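Local coordinates for shikimate dehydrogenase (NADP(+)) (PDB 2D5C), which catalyses the reversible NADPH-linked reduction of 3-dehydroshikimate to shikimate, the fourth of seven steps on the way to chorismate, at residues A[2-7]-A[242-247]. Numbering follows the deposited sequence.
Sequences LRFAVL and LWTGLL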
loop_
_atom_site.group_PDB
_atom_site.type_symbol
_atom_site.label_atom_id
_atom_site.label_comp_id
_atom_site.label_asym_id
_atom_site.label_seq_id
_atom_site.Cartn_x
_atom_site.Cartn_y
_atom_site.Cartn_z
ATOM N N LEU A 2 3.226 -0.307 13.987
ATOM C CA LEU A 2 2.717 0.656 13.023
ATOM C C LEU A 2 2.966 2.103 13.439
ATOM O O LEU A 2 2.576 2.513 14.525
ATOM C CB LEU A 2 1.216 0.411 12.835
ATOM C CG LEU A 2 0.882 -0.966 12.260
ATOM C CD1 LEU A 2 -0.573 -1.327 12.525
ATOM C CD2 LEU A 2 1.178 -0.961 10.767
ATOM N N ARG A 3 3.614 2.871 12.565
ATOM C CA ARG A 3 3.905 4.272 12.837
ATOM C C ARG A 3 3.102 5.139 11.878
ATOM O O ARG A 3 3.339 5.116 10.668
ATOM C CB ARG A 3 5.399 4.569 12.656
ATOM C CG ARG A 3 6.319 3.829 13.617
ATOM C CD ARG A 3 5.854 3.990 15.051
ATOM N NE ARG A 3 6.675 3.232 15.989
ATOM C CZ ARG A 3 6.268 2.874 17.203
ATOM N NH1 ARG A 3 5.051 3.202 17.619
ATOM N NH2 ARG A 3 7.076 2.192 18.003
ATOM N N PHE A 4 2.152 5.890 12.425
ATOM C CA PHE A 4 1.295 6.770 11.636
ATOM C C PHE A 4 1.415 8.213 12.108
ATOM O O PHE A 4 1.991 8.489 13.161
ATOM C CB PHE A 4 -0.167 6.333 11.763
ATOM C CG PHE A 4 -0.435 4.943 11.271
ATOM C CD1 PHE A 4 -0.983 3.987 12.120
ATOM C CD2 PHE A 4 -0.163 4.594 9.954
ATOM C CE1 PHE A 4 -1.261 2.699 11.668
ATOM C CE2 PHE A 4 -0.433 3.310 9.486
ATOM C CZ PHE A 4 -0.987 2.356 10.345
ATOM N N ALA A 5 0.863 9.136 11.326
ATOM C CA ALA A 5 0.901 10.545 11.696
ATOM C C ALA A 5 -0.018 11.376 10.819
ATOM O O ALA A 5 -0.393 10.954 9.726
ATOM C CB ALA A 5 2.337 11.079 11.591
ATOM N N VAL A 6 -0.407 12.544 11.324
ATOM C CA VAL A 6 -1.218 13.481 10.556
ATOM C C VAL A 6 -0.267 14.659 10.361
ATOM O O VAL A 6 0.283 15.191 11.330
ATOM C CB VAL A 6 -2.501 13.949 11.304
ATOM C CG1 VAL A 6 -2.143 14.622 12.634
ATOM C CG2 VAL A 6 -3.284 14.920 10.420
ATOM N N LEU A 7 -0.038 15.032 9.107
ATOM C CA LEU A 7 0.859 16.132 8.778
ATOM C C LEU A 7 0.051 17.351 8.351
ATOM O O LEU A 7 -0.917 17.231 7.598
ATOM C CB LEU A 7 1.800 15.729 7.640
ATOM C CG LEU A 7 2.592 14.428 7.801
ATOM C CD1 LEU A 7 3.405 14.171 6.541
ATOM C CD2 LEU A 7 3.498 14.514 9.022
ATOM N N LEU A 242 -6.823 1.227 4.413
ATOM C CA LEU A 242 -5.873 1.312 3.299
ATOM C C LEU A 242 -4.484 0.924 3.790
ATOM O O LEU A 242 -3.762 0.188 3.120
ATOM C CB LEU A 242 -5.796 2.728 2.716
ATOM C CG LEU A 242 -7.008 3.280 1.972
ATOM C CD1 LEU A 242 -6.680 4.666 1.449
ATOM C CD2 LEU A 242 -7.385 2.358 0.834
ATOM N N TRP A 243 -4.108 1.421 4.966
ATOM C CA TRP A 243 -2.790 1.131 5.515
ATOM C C TRP A 243 -2.562 -0.305 5.981
ATOM O O TRP A 243 -1.468 -0.833 5.821
ATOM C CB TRP A 243 -2.488 2.042 6.713
ATOM C CG TRP A 243 -2.451 3.491 6.400
ATOM C CD1 TRP A 243 -1.998 4.084 5.246
ATOM C CD2 TRP A 243 -2.864 4.554 7.264
ATOM N NE1 TRP A 243 -2.113 5.455 5.345
ATOM C CE2 TRP A 243 -2.642 5.769 6.572
ATOM C CE3 TRP A 243 -3.401 4.597 8.562
ATOM C CZ2 TRP A 243 -2.940 7.016 7.132
ATOM C CZ3 TRP A 243 -3.698 5.850 9.124
ATOM C CH2 TRP A 243 -3.467 7.036 8.406
ATOM N N THR A 244 -3.587 -0.937 6.551
ATOM C CA THR A 244 -3.425 -2.282 7.118
ATOM C C THR A 244 -4.256 -3.424 6.549
ATOM O O THR A 244 -3.924 -4.591 6.769
ATOM C CB THR A 244 -3.763 -2.269 8.610
ATOM O OG1 THR A 244 -5.167 -1.994 8.761
ATOM C CG2 THR A 244 -2.974 -1.199 9.335
ATOM N N GLY A 245 -5.347 -3.093 5.862
ATOM C CA GLY A 245 -6.230 -4.112 5.339
ATOM C C GLY A 245 -7.319 -4.401 6.367
ATOM O O GLY A 245 -8.183 -5.242 6.151
ATOM N N LEU A 246 -7.279 -3.689 7.490
ATOM C CA LEU A 246 -8.266 -3.878 8.558
ATOM C C LEU A 246 -9.122 -2.631 8.743
ATOM O O LEU A 246 -8.604 -1.521 8.721
ATOM C CB LEU A 246 -7.555 -4.196 9.879
ATOM C CG LEU A 246 -6.756 -5.505 9.930
ATOM C CD1 LEU A 246 -5.952 -5.569 11.212
ATOM C CD2 LEU A 246 -7.704 -6.679 9.823
ATOM N N LEU A 247 -10.427 -2.817 8.936
ATOM C CA LEU A 247 -11.323 -1.680 9.143
ATOM C C LEU A 247 -11.711 -1.507 10.618
ATOM O O LEU A 247 -12.440 -2.326 11.175
ATOM C CB LEU A 247 -12.598 -1.844 8.303
ATOM C CG LEU A 247 -13.602 -0.675 8.301
ATOM C CD1 LEU A 247 -13.008 0.545 7.610
ATOM C CD2 LEU A 247 -14.869 -1.102 7.573
#
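Phe4 lies with one face over the six-membered ring of Trp243 in an offset stack, the centroids 4.4 Å apart and the planes inclined by 21°. The overlap is off-centre: Trp243 CE3 sits toward the rim of the phenyl ring, and Phe4 CE2 approaches this same carbon to 3.4 Å. Trp243 CB adds an aliphatic contact beside the stack, 3.7 Å from Phe4 CE2. At the edge of the Phe4 ring, near its plane, the methyl CG2 of Thr244 lies 4.2 Å from CZ. That methyl also meets Leu2 CD1 at 4.0 Å, the two side chains crossing at about a right angle. In Thr244, chi1 of 67° sets OG1 between the backbone N and the carbonyl carbon; OG1 accepts from Leu246 N (3.0 Å) in an ST turn and is hydrogen-bonded to Phe240 O, one turn back. An alanine in place of Phe4 would probably leave this face of the indole without its stacking partner and take away the ring edge beside Thr244 CG2. Trp243 NE1 is separately held by Val87 O. The contact joins the C-terminal end of helix 229-244, which carries the shikimate-binding Gln235, to strand 2-8, whose Val6 touches bound shikimate and which runs between strands 31-37 and 56-59 in the mixed sheet; Trp243 also packs on strand 86-90, and Leu2 touches Thr244 of the second subunit.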